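Rx protein (Solanum tuberosum, PDB 4M70) probably guards the plant against pathogens bearing a matching avirulence protein by triggering a hypersensitive response, this chain being the N-terminal coiled-coil domain of the NB-LRR receptor. Local coordinates at residues 10-14 / 35-39; 38-42 / 111-115; 69-73 / 99-103; 76-80 / 92-96. All coordinates share one frame; numbering follows the deposited sequence.

Overall arrangement
The chain is a bundle of four helices, 4-24, 29-42, 56-81 and 86-119, in two antiparallel hairpins. Contact 1 closes the first hairpin, 4-24 with 29-42. Contacts 3 and 4 lie about 10 Å apart, centre to centre, along the second, 56-81 with 86-119, with contact 4 nearer its turn and nested inside the loop that contact 3 closes. Contact 2 joins the hairpins: it starts on helix 29-42 where contact 1 ends, their centres about 11 Å apart, and reaches the far part of helix 86-119. Contacts 2 and 4, about 28 Å apart between centres, flank the chain's centre, so the long last helix ties both ends of this coiled-coil domain together.

Contact 1 (10-14 / 35-39)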
loop_
_atom_site.group_PDB
_atom_site.type_symbol
_atom_site.label_atom_id
_atom_site.label_comp_id
_atom_site.label_asym_id
_atom_site.label_seq_id
_atom_site.Cartn_x
_atom_site.Cartn_y
_atom_site.Cartn_z
ATOM N N VAL A 10 -10.057 3.158 -1.206
ATOM C CA VAL A 10 -8.893 3.947 -0.803
ATOM C C VAL A 10 -9.132 4.614 0.549
ATOM O O VAL A 10 -8.237 4.664 1.394
ATOM C CB VAL A 10 -8.510 5.005 -1.877
ATOM C CG1 VAL A 10 -7.454 5.972 -1.346
ATOM C CG2 VAL A 10 -8.010 4.322 -3.140
ATOM N N THR A 11 -10.357 5.088 0.768
ATOM C CA THR A 11 -10.728 5.678 2.057
ATOM C C THR A 11 -10.583 4.660 3.186
ATOM O O THR A 11 -10.035 4.956 4.267
ATOM C CB THR A 11 -12.184 6.193 2.038
ATOM O OG1 THR A 11 -12.329 7.195 1.022
ATOM C CG2 THR A 11 -12.570 6.777 3.393
ATOM N N SER A 12 -11.056 3.451 2.916
ATOM C CA SER A 12 -10.967 2.379 3.891
ATOM C C SER A 12 -9.503 2.029 4.179
ATOM O O SER A 12 -9.133 1.782 5.330
ATOM C CB SER A 12 -11.749 1.161 3.398
ATOM O OG SER A 12 -11.771 0.144 4.381
ATOM N N LEU A 13 -8.673 2.034 3.139
ATOM C CA LEU A 13 -7.244 1.757 3.294
ATOM C C LEU A 13 -6.541 2.835 4.128
ATOM O O LEU A 13 -5.652 2.535 4.929
ATOM C CB LEU A 13 -6.568 1.608 1.923
ATOM C CG LEU A 13 -5.065 1.321 1.939
ATOM C CD1 LEU A 13 -4.753 0.135 2.854
ATOM C CD2 LEU A 13 -4.532 1.073 0.536
ATOM N N MET A 14 -6.934 4.089 3.917
ATOM C CA MET A 14 -6.407 5.213 4.684
ATOM C C MET A 14 -6.735 4.994 6.161
ATOM O O MET A 14 -5.861 5.097 7.041
ATOM C CB MET A 14 -7.014 6.530 4.174
ATOM C CG MET A 14 -6.409 7.030 2.853
ATOM S SD MET A 14 -7.484 8.126 1.884
ATOM C CE MET A 14 -7.630 9.547 2.966
ATOM N N LEU A 35 -1.892 8.401 -0.451
ATOM C CA LEU A 35 -3.185 7.796 -0.732
ATOM C C LEU A 35 -4.292 8.820 -0.847
ATOM O O LEU A 35 -5.093 8.782 -1.780
ATOM C CB LEU A 35 -3.555 6.806 0.371
ATOM C CG LEU A 35 -3.201 5.341 0.170
ATOM C CD1 LEU A 35 -3.698 4.543 1.351
ATOM C CD2 LEU A 35 -3.845 4.847 -1.107
ATOM N N LYS A 36 -4.313 9.745 0.106
ATOM C CA LYS A 36 -5.289 10.823 0.136
ATOM C C LYS A 36 -5.183 11.650 -1.135
ATOM O O LYS A 36 -6.192 11.997 -1.750
ATOM C CB LYS A 36 -5.061 11.697 1.369
ATOM C CG LYS A 36 -6.150 12.725 1.636
ATOM C CD LYS A 36 -5.939 13.383 2.988
ATOM C CE LYS A 36 -6.994 14.435 3.272
ATOM N NZ LYS A 36 -6.850 14.992 4.650
ATOM N N SER A 37 -3.952 11.981 -1.512
ATOM C CA SER A 37 -3.709 12.760 -2.720
ATOM C C SER A 37 -4.186 12.040 -3.988
ATOM O O SER A 37 -4.841 12.640 -4.856
ATOM C CB SER A 37 -2.223 13.094 -2.826
ATOM O OG SER A 37 -1.958 13.882 -3.971
ATOM N N LEU A 38 -3.895 10.742 -4.075
ATOM C CA LEU A 38 -4.328 9.963 -5.229
ATOM C C LEU A 38 -5.855 9.881 -5.280
ATOM O O LEU A 38 -6.465 9.926 -6.363
ATOM C CB LEU A 38 -3.708 8.564 -5.187
ATOM C CG LEU A 38 -2.201 8.487 -5.456
ATOM C CD1 LEU A 38 -1.630 7.139 -5.038
ATOM C CD2 LEU A 38 -1.902 8.764 -6.925
ATOM N N ARG A 39 -6.469 9.784 -4.101
ATOM C CA ARG A 39 -7.918 9.693 -4.012
ATOM C C ARG A 39 -8.510 11.012 -4.489
ATOM O O ARG A 39 -9.516 11.039 -5.206
ATOM C CB ARG A 39 -8.353 9.424 -2.570
ATOM C CG ARG A 39 -9.851 9.202 -2.407
ATOM C CD ARG A 39 -10.297 9.186 -0.943
ATOM N NE ARG A 39 -10.079 10.486 -0.302
ATOM C CZ ARG A 39 -10.397 10.774 0.957
ATOM N NH1 ARG A 39 -10.976 9.864 1.728
ATOM N NH2 ARG A 39 -10.156 11.985 1.441
#
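Segments 10-14 and 35-39 run antiparallel at 165°, their axes 9.9 Å apart, with Val10 opposite Arg39 and Met14 opposite Leu35. Leu35 is the wedge on the inner side. Its CD1 meets Leu13 CG at 3.5 Å, the two side chains crossing nearly at a right angle, while Leu35 CD2 touches Val10 CG1 at 3.8 Å. The same valine methyl also rests on Leu35 O and on Arg39 CB. Leu35 continues inward to Leu104 and Ile107 of helix 86-119, so this part belongs to the bundle interior.

On the outer side the bend of Arg39 at CG-CD (chi3 64°) turns the guanidinium so that its NH1 edge lies beside Thr11 and one face against Met14. Arg39 NH1 donates to Thr11 OG1 at 3.1 Å with an N-H...O angle of 157°, the oxygen lying close to the guanidinium plane. Met14 CE covers one face of the same group, 3.6 Å from Arg39 CZ, and also touches Lys36 CB. Thr11 OG1 is hydrogen-bonded to Tyr7 O as well, which ties the hydroxyl to its own helix. Here a neutral hydroxyl and a methyl meet the guanidinium, so the polar tie between these segments is a hydrogen bond, not a salt bridge.

Contact 2 (38-42 / 111-115)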
loop_
_atom_site.group_PDB
_atom_site.type_symbol
_atom_site.label_atom_id
_atom_site.label_comp_id
_atom_site.label_asym_id
_atom_site.label_seq_id
_atom_site.Cartn_x
_atom_site.Cartn_y
_atom_site.Cartn_z
ATOM N N LEU A 38 -3.895 10.742 -4.075
ATOM C CA LEU A 38 -4.328 9.963 -5.229
ATOM C C LEU A 38 -5.855 9.881 -5.280
ATOM O O LEU A 38 -6.465 9.926 -6.363
ATOM C CB LEU A 38 -3.708 8.564 -5.187
ATOM C CG LEU A 38 -2.201 8.487 -5.456
ATOM C CD1 LEU A 38 -1.630 7.139 -5.038
ATOM C CD2 LEU A 38 -1.902 8.764 -6.925
ATOM N N ARG A 39 -6.469 9.784 -4.101
ATOM C CA ARG A 39 -7.918 9.693 -4.012
ATOM C C ARG A 39 -8.510 11.012 -4.489
ATOM O O ARG A 39 -9.516 11.039 -5.206
ATOM C CB ARG A 39 -8.353 9.424 -2.570
ATOM C CG ARG A 39 -9.851 9.202 -2.407
ATOM C CD ARG A 39 -10.297 9.186 -0.943
ATOM N NE ARG A 39 -10.079 10.486 -0.302
ATOM C CZ ARG A 39 -10.397 10.774 0.957
ATOM N NH1 ARG A 39 -10.976 9.864 1.728
ATOM N NH2 ARG A 39 -10.156 11.985 1.441
ATOM N N ALA A 40 -7.864 12.103 -4.083
ATOM C CA ALA A 40 -8.249 13.442 -4.504
ATOM C C ALA A 40 -8.221 13.549 -6.018
ATOM O O ALA A 40 -9.076 14.193 -6.628
ATOM C CB ALA A 40 -7.356 14.493 -3.861
ATOM N N ILE A 41 -7.227 12.905 -6.618
ATOM C CA ILE A 41 -7.137 12.873 -8.069
ATOM C C ILE A 41 -8.320 12.122 -8.670
ATOM O O ILE A 41 -8.913 12.590 -9.646
ATOM C CB ILE A 41 -5.817 12.264 -8.539
ATOM C CG1 ILE A 41 -4.689 13.271 -8.333
ATOM C CG2 ILE A 41 -5.891 11.887 -9.999
ATOM C CD1 ILE A 41 -3.355 12.728 -8.707
ATOM N N LEU A 42 -8.670 10.970 -8.096
ATOM C CA LEU A 42 -9.801 10.205 -8.630
ATOM C C LEU A 42 -11.119 10.972 -8.623
ATOM O O LEU A 42 -11.865 10.931 -9.601
ATOM C CB LEU A 42 -10.007 8.904 -7.844
ATOM C CG LEU A 42 -8.978 7.779 -7.862
ATOM C CD1 LEU A 42 -9.353 6.733 -6.834
ATOM C CD2 LEU A 42 -8.949 7.147 -9.241
ATOM N N VAL A 111 -3.994 4.851 -11.271
ATOM C CA VAL A 111 -4.609 6.175 -11.297
ATOM C C VAL A 111 -4.069 7.020 -12.454
ATOM O O VAL A 111 -4.816 7.785 -13.076
ATOM C CB VAL A 111 -4.429 6.912 -9.946
ATOM C CG1 VAL A 111 -4.762 8.389 -10.076
ATOM C CG2 VAL A 111 -5.310 6.279 -8.878
ATOM N N LYS A 112 -2.781 6.871 -12.759
ATOM C CA LYS A 112 -2.213 7.566 -13.917
ATOM C C LYS A 112 -2.817 7.053 -15.229
ATOM O O LYS A 112 -3.190 7.838 -16.116
ATOM C CB LYS A 112 -0.689 7.442 -13.923
ATOM C CG LYS A 112 -0.014 8.331 -12.884
ATOM C CD LYS A 112 1.472 8.034 -12.753
ATOM C CE LYS A 112 2.099 8.916 -11.693
ATOM N NZ LYS A 112 3.497 8.507 -11.379
ATOM N N GLN A 113 -2.952 5.733 -15.327
ATOM C CA GLN A 113 -3.631 5.133 -16.471
ATOM C C GLN A 113 -5.079 5.624 -16.550
ATOM O O GLN A 113 -5.625 5.838 -17.634
ATOM C CB GLN A 113 -3.572 3.605 -16.408
ATOM C CG GLN A 113 -4.212 2.914 -17.606
ATOM C CD GLN A 113 -4.081 1.403 -17.553
ATOM O OE1 GLN A 113 -3.465 0.853 -16.639
ATOM N NE2 GLN A 113 -4.662 0.725 -18.536
ATOM N N TRP A 114 -5.690 5.781 -15.381
ATOM C CA TRP A 114 -7.050 6.281 -15.246
ATOM C C TRP A 114 -7.137 7.674 -15.857
ATOM O O TRP A 114 -8.109 7.999 -16.532
ATOM C CB TRP A 114 -7.442 6.311 -13.766
ATOM C CG TRP A 114 -8.864 6.700 -13.486
ATOM C CD1 TRP A 114 -9.407 7.949 -13.557
ATOM C CD2 TRP A 114 -9.922 5.825 -13.069
ATOM N NE1 TRP A 114 -10.740 7.905 -13.219
ATOM C CE2 TRP A 114 -11.080 6.610 -12.912
ATOM C CE3 TRP A 114 -10.002 4.450 -12.814
ATOM C CZ2 TRP A 114 -12.307 6.068 -12.517
ATOM C CZ3 TRP A 114 -11.220 3.914 -12.419
ATOM C CH2 TRP A 114 -12.353 4.720 -12.276
ATOM N N MET A 115 -6.129 8.502 -15.595
ATOM C CA MET A 115 -6.078 9.848 -16.162
ATOM C C MET A 115 -5.936 9.810 -17.686
ATOM O O MET A 115 -6.614 10.554 -18.418
ATOM C CB MET A 115 -4.930 10.646 -15.552
ATOM C CG MET A 115 -5.276 12.086 -15.258
ATOM S SD MET A 115 -5.467 12.346 -13.491
ATOM C CE MET A 115 -3.856 11.811 -12.912
#
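Val111 faces Leu42 where two helices of the four-helix bundle, 29-42 and 86-119, run roughly parallel; the axes of segments 38-42 and 111-115 lie 10.6 Å apart at 23°. The contact is apolar throughout, with no hydrogen bond crossing it, and its close-packed part is built round Val111. The two methyls of that valine divide the work. Val111 CG1, anti to the backbone N (chi1 166°), goes to Ile41 CG2 at 3.7 Å and more distantly to Leu38 CD2. Val111 CG2 turns the other way and meets Leu42 CD2 at 3.8 Å. Behind it Val111 also touches Ile62 of helix 56-81, and Leu38 leans on Ile107, so this half merges with the interior of the bundle.

The other half lies at the surface. Ile41 and Met115 are both exposed and cross at about a right angle. The methionine chain, bent at its second torsion, brings Met115 SD to 3.5 Å from Ile41 CG2, and the bend at the third puts CE beside the same methyl. One branch of the isoleucine thus serves both Val111 and Met115, and marks the change from the interior to the exposed side.

Trp114 closes the remaining side, partly exposed and backed by Leu58 and Glu59 of helix 56-81. It takes the end of the leucine in a CH-pi contact: Leu42 CD2 stands over the face of the indole's five-membered ring, 4.2 Å from its centroid and only 7° off the ring normal.

Contact 3 (69-73 / 99-103)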
loop_
_atom_site.group_PDB
_atom_site.type_symbol
_atom_site.label_atom_id
_atom_site.label_comp_id
_atom_site.label_asym_id
_atom_site.label_seq_id
_atom_site.Cartn_x
_atom_site.Cartn_y
_atom_site.Cartn_z
ATOM N N THR A 69 -4.594 -5.186 0.413
ATOM C CA THR A 69 -3.594 -4.483 1.204
ATOM C C THR A 69 -4.109 -4.271 2.621
ATOM O O THR A 69 -3.361 -4.392 3.596
ATOM C CB THR A 69 -3.246 -3.127 0.579
ATOM O OG1 THR A 69 -2.831 -3.315 -0.783
ATOM C CG2 THR A 69 -2.151 -2.439 1.379
ATOM N N GLU A 70 -5.396 -3.951 2.721
ATOM C CA GLU A 70 -6.041 -3.762 4.015
ATOM C C GLU A 70 -5.900 -5.000 4.868
ATOM O O GLU A 70 -5.500 -4.923 6.037
ATOM C CB GLU A 70 -7.523 -3.486 3.830
ATOM C CG GLU A 70 -7.941 -2.074 4.084
ATOM C CD GLU A 70 -9.432 -1.959 4.181
ATOM O OE1 GLU A 70 -10.126 -2.918 3.785
ATOM O OE2 GLU A 70 -9.909 -0.917 4.663
ATOM N N ASP A 71 -6.217 -6.142 4.268
ATOM C CA ASP A 71 -6.128 -7.411 4.981
ATOM C C ASP A 71 -4.711 -7.674 5.484
ATOM O O ASP A 71 -4.506 -8.069 6.644
ATOM C CB ASP A 71 -6.594 -8.558 4.085
ATOM C CG ASP A 71 -8.085 -8.512 3.804
ATOM O OD1 ASP A 71 -8.819 -7.845 4.561
ATOM O OD2 ASP A 71 -8.516 -9.131 2.811
ATOM N N MET A 72 -3.730 -7.421 4.619
ATOM C CA MET A 72 -2.326 -7.638 4.979
ATOM C C MET A 72 -1.819 -6.717 6.097
ATOM O O MET A 72 -1.111 -7.156 7.011
ATOM C CB MET A 72 -1.442 -7.519 3.738
ATOM C CG MET A 72 -1.568 -8.715 2.788
ATOM S SD MET A 72 -0.668 -8.455 1.242
ATOM C CE MET A 72 -0.817 -10.066 0.467
ATOM N N VAL A 73 -2.180 -5.439 6.020
ATOM C CA VAL A 73 -1.802 -4.479 7.048
ATOM C C VAL A 73 -2.450 -4.838 8.391
ATOM O O VAL A 73 -1.800 -4.780 9.438
ATOM C CB VAL A 73 -2.159 -3.027 6.634
ATOM C CG1 VAL A 73 -2.022 -2.074 7.814
ATOM C CG2 VAL A 73 -1.285 -2.573 5.462
ATOM N N VAL A 99 4.381 -3.954 2.034
ATOM C CA VAL A 99 3.074 -4.104 1.410
ATOM C C VAL A 99 2.479 -2.744 1.043
ATOM O O VAL A 99 1.905 -2.589 -0.040
ATOM C CB VAL A 99 2.089 -4.950 2.268
ATOM C CG1 VAL A 99 1.688 -4.221 3.535
ATOM C CG2 VAL A 99 0.862 -5.313 1.461
ATOM N N LEU A 100 2.659 -1.749 1.910
ATOM C CA LEU A 100 2.112 -0.431 1.612
ATOM C C LEU A 100 2.785 0.242 0.419
ATOM O O LEU A 100 2.116 0.890 -0.386
ATOM C CB LEU A 100 2.154 0.472 2.844
ATOM C CG LEU A 100 1.063 0.160 3.866
ATOM C CD1 LEU A 100 1.186 1.040 5.100
ATOM C CD2 LEU A 100 -0.292 0.329 3.201
ATOM N N GLU A 101 4.099 0.086 0.297
ATOM C CA GLU A 101 4.796 0.603 -0.882
ATOM C C GLU A 101 4.380 -0.128 -2.174
ATOM O O GLU A 101 4.183 0.517 -3.213
ATOM C CB GLU A 101 6.310 0.599 -0.674
ATOM C CG GLU A 101 7.078 1.259 -1.814
ATOM C CD GLU A 101 6.813 2.740 -1.991
ATOM O OE1 GLU A 101 6.307 3.395 -1.057
ATOM O OE2 GLU A 101 7.089 3.239 -3.102
ATOM N N GLN A 102 4.274 -1.459 -2.124
ATOM C CA GLN A 102 3.812 -2.211 -3.299
ATOM C C GLN A 102 2.423 -1.735 -3.740
ATOM O O GLN A 102 2.161 -1.476 -4.933
ATOM C CB GLN A 102 3.772 -3.713 -3.012
ATOM C CG GLN A 102 5.120 -4.371 -2.782
ATOM C CD GLN A 102 5.736 -4.918 -4.057
ATOM O OE1 GLN A 102 6.512 -4.238 -4.732
ATOM N NE2 GLN A 102 5.383 -6.151 -4.400
ATOM N N ALA A 103 1.542 -1.614 -2.752
ATOM C CA ALA A 103 0.168 -1.185 -2.972
ATOM C C ALA A 103 0.132 0.211 -3.577
ATOM O O ALA A 103 -0.596 0.459 -4.538
ATOM C CB ALA A 103 -0.603 -1.211 -1.668
#
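Thr69 OG1 lies against the Ala103 methyl and is hydrogen-bonded to Val65 O, one turn earlier on its own helix. With OG1 beside the backbone N (chi1 -55°), the hydroxyl can turn back to that carbonyl, so a buried polar atom is satisfied within helix 56-81. Across the groove Thr69 OG1 comes to 3.2 Å from Ala103 CB, a snug fit that the small alanine side chain permits. The threonine's methyl packs alongside: Thr69 CG2 lies 3.6 Å from Ala103 CB and 3.8 Å from Leu100 CD2.

These residues sit near the middle of the second antiparallel hairpin of the four-helix bundle, where segments 69-73 and 99-103 run at 170° with their axes 10.2 Å apart. On the inner face Val73 CG2 meets Leu100 CD2 at 3.8 Å, the two side chains at roughly a right angle, while Leu100 carries on to Ile17 and Phe31 of the first hairpin. Val99 packs on the side toward Met72. Val99 CG1 sits between the backbone N and the carbonyl carbon (chi1 69°) and touches Val73 CG2 at 3.9 Å, while Val99 CG2 lies 3.5 Å from Met72 SD. Beyond that sulfur the extended methionine leads away toward solvent, and aromatic packing from another protein's chain reaches Thr69 and Val99.

Contact 4 (76-80 / 92-96); sequences ESRNV and AMWEI
Two successive turns of the Glu76 side chain, chi1 -64° and chi2 -66°, bring its carboxylate beside Glu95, which reaches out with CG anti to its backbone N. What meets is therefore acid against methylene: Glu76 OE2 is 3.3 Å from Glu95 CG, and the two side chains cross at a slant. The far carboxylate of Glu95 bends off, keeping its OE2 4.8 Å from Glu76 OE2. Asn79, one turn on, steadies the folded acid. Its ND2 donates to Glu76 OE1 at 3.2 Å with an N-H...O angle of 160°, approaching from above the carboxylate plane.

Beneath these polar groups the hairpin of helices 56-81 and 86-119 packs closely, the segment axes 8.6 Å apart. Ala92 CB packs between the helices, 3.6 Å from Val80 CG2 and near both Glu76 O and Asn79 CB. Ile96 fills the next position: its CG1 lies 3.7 Å from Glu76 CB, and its CD1 reaches Ser77 OG at 3.5 Å. That hydroxyl is taken up by Ser20 OG and Val73 O, so the methyl adds only packing there, at the join with helix 4-24. The like charges of the two acids, held apart as they are, may raise the proton affinity somewhat, an effect that the Asn79 bond would offset on Glu76.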
loop_
_atom_site.group_PDB
_atom_site.type_symbol
_atom_site.label_atom_id
_atom_site.label_comp_id
_atom_site.label_asym_id
_atom_site.label_seq_id
_atom_site.Cartn_x
_atom_site.Cartn_y
_atom_site.Cartn_z
ATOM N N GLU A 76 -0.562 -8.050 9.728
ATOM C CA GLU A 76 0.792 -7.782 10.183
ATOM C C GLU A 76 0.825 -6.877 11.410
ATOM O O GLU A 76 1.704 -7.011 12.261
ATOM C CB GLU A 76 1.635 -7.219 9.036
ATOM C CG GLU A 76 1.813 -8.210 7.888
ATOM C CD GLU A 76 2.629 -9.435 8.271
ATOM O OE1 GLU A 76 3.311 -9.412 9.316
ATOM O OE2 GLU A 76 2.594 -10.429 7.514
ATOM N N SER A 77 -0.143 -5.973 11.510
ATOM C CA SER A 77 -0.281 -5.154 12.707
ATOM C C SER A 77 -0.629 -6.050 13.894
ATOM O O SER A 77 -0.130 -5.843 15.014
ATOM C CB SER A 77 -1.332 -4.064 12.505
ATOM O OG SER A 77 -0.947 -3.179 11.463
ATOM N N ARG A 78 -1.501 -7.033 13.655
ATOM C CA ARG A 78 -1.771 -8.034 14.683
ATOM C C ARG A 78 -0.482 -8.758 15.072
ATOM O O ARG A 78 -0.251 -9.035 16.251
ATOM C CB ARG A 78 -2.835 -9.039 14.230
ATOM C CG ARG A 78 -4.263 -8.509 14.265
ATOM C CD ARG A 78 -5.283 -9.639 14.132
ATOM N NE ARG A 78 -5.250 -10.287 12.821
ATOM C CZ ARG A 78 -5.939 -9.865 11.764
ATOM N NH1 ARG A 78 -6.713 -8.789 11.855
ATOM N NH2 ARG A 78 -5.855 -10.513 10.613
ATOM N N ASN A 79 0.367 -9.042 14.087
ATOM C CA ASN A 79 1.659 -9.664 14.375
ATOM C C ASN A 79 2.577 -8.763 15.209
ATOM O O ASN A 79 3.354 -9.258 16.026
ATOM C CB ASN A 79 2.351 -10.127 13.089
ATOM C CG ASN A 79 1.654 -11.320 12.448
ATOM O OD1 ASN A 79 0.879 -12.022 13.096
ATOM N ND2 ASN A 79 1.929 -11.553 11.169
ATOM N N VAL A 80 2.473 -7.448 15.015
ATOM C CA VAL A 80 3.198 -6.479 15.842
ATOM C C VAL A 80 2.691 -6.531 17.283
ATOM O O VAL A 80 3.480 -6.499 18.232
ATOM C CB VAL A 80 3.077 -5.025 15.303
ATOM C CG1 VAL A 80 3.458 -4.009 16.380
ATOM C CG2 VAL A 80 3.942 -4.825 14.066
ATOM N N ALA A 92 7.525 -7.871 11.272
ATOM C CA ALA A 92 6.149 -7.420 11.045
ATOM C C ALA A 92 6.055 -5.971 10.529
ATOM O O ALA A 92 5.300 -5.685 9.580
ATOM C CB ALA A 92 5.315 -7.600 12.307
ATOM N N MET A 93 6.822 -5.065 11.139
ATOM C CA MET A 93 6.851 -3.673 10.684
ATOM C C MET A 93 7.292 -3.601 9.229
ATOM O O MET A 93 6.665 -2.929 8.400
ATOM C CB MET A 93 7.787 -2.823 11.549
ATOM C CG MET A 93 7.284 -2.503 12.943
ATOM S SD MET A 93 8.499 -1.535 13.868
ATOM C CE MET A 93 8.536 -0.008 12.926
ATOM N N TRP A 94 8.362 -4.331 8.928
ATOM C CA TRP A 94 8.928 -4.387 7.590
ATOM C C TRP A 94 7.875 -4.859 6.611
ATOM O O TRP A 94 7.765 -4.342 5.492
ATOM C CB TRP A 94 10.124 -5.343 7.565
ATOM C CG TRP A 94 10.884 -5.368 6.264
ATOM C CD1 TRP A 94 12.052 -4.716 5.983
ATOM C CD2 TRP A 94 10.520 -6.074 5.066
ATOM N NE1 TRP A 94 12.440 -4.981 4.689
ATOM C CE2 TRP A 94 11.518 -5.809 4.109
ATOM C CE3 TRP A 94 9.452 -6.904 4.715
ATOM C CZ2 TRP A 94 11.473 -6.348 2.821
ATOM C CZ3 TRP A 94 9.411 -7.434 3.436
ATOM C CH2 TRP A 94 10.414 -7.153 2.506
ATOM N N GLU A 95 7.109 -5.858 7.032
ATOM C CA GLU A 95 6.073 -6.401 6.177
ATOM C C GLU A 95 5.013 -5.335 5.868
ATOM O O GLU A 95 4.548 -5.213 4.723
ATOM C CB GLU A 95 5.442 -7.636 6.814
ATOM C CG GLU A 95 4.633 -8.439 5.830
ATOM C CD GLU A 95 5.513 -9.062 4.763
ATOM O OE1 GLU A 95 6.681 -9.382 5.075
ATOM O OE2 GLU A 95 5.044 -9.227 3.617
ATOM N N ILE A 96 4.641 -4.561 6.888
ATOM C CA ILE A 96 3.707 -3.448 6.685
ATOM C C ILE A 96 4.227 -2.419 5.674
ATOM O O ILE A 96 3.505 -2.020 4.746
ATOM C CB ILE A 96 3.361 -2.731 8.011
ATOM C CG1 ILE A 96 2.587 -3.669 8.942
ATOM C CG2 ILE A 96 2.519 -1.484 7.761
ATOM C CD1 ILE A 96 2.354 -3.085 10.314
#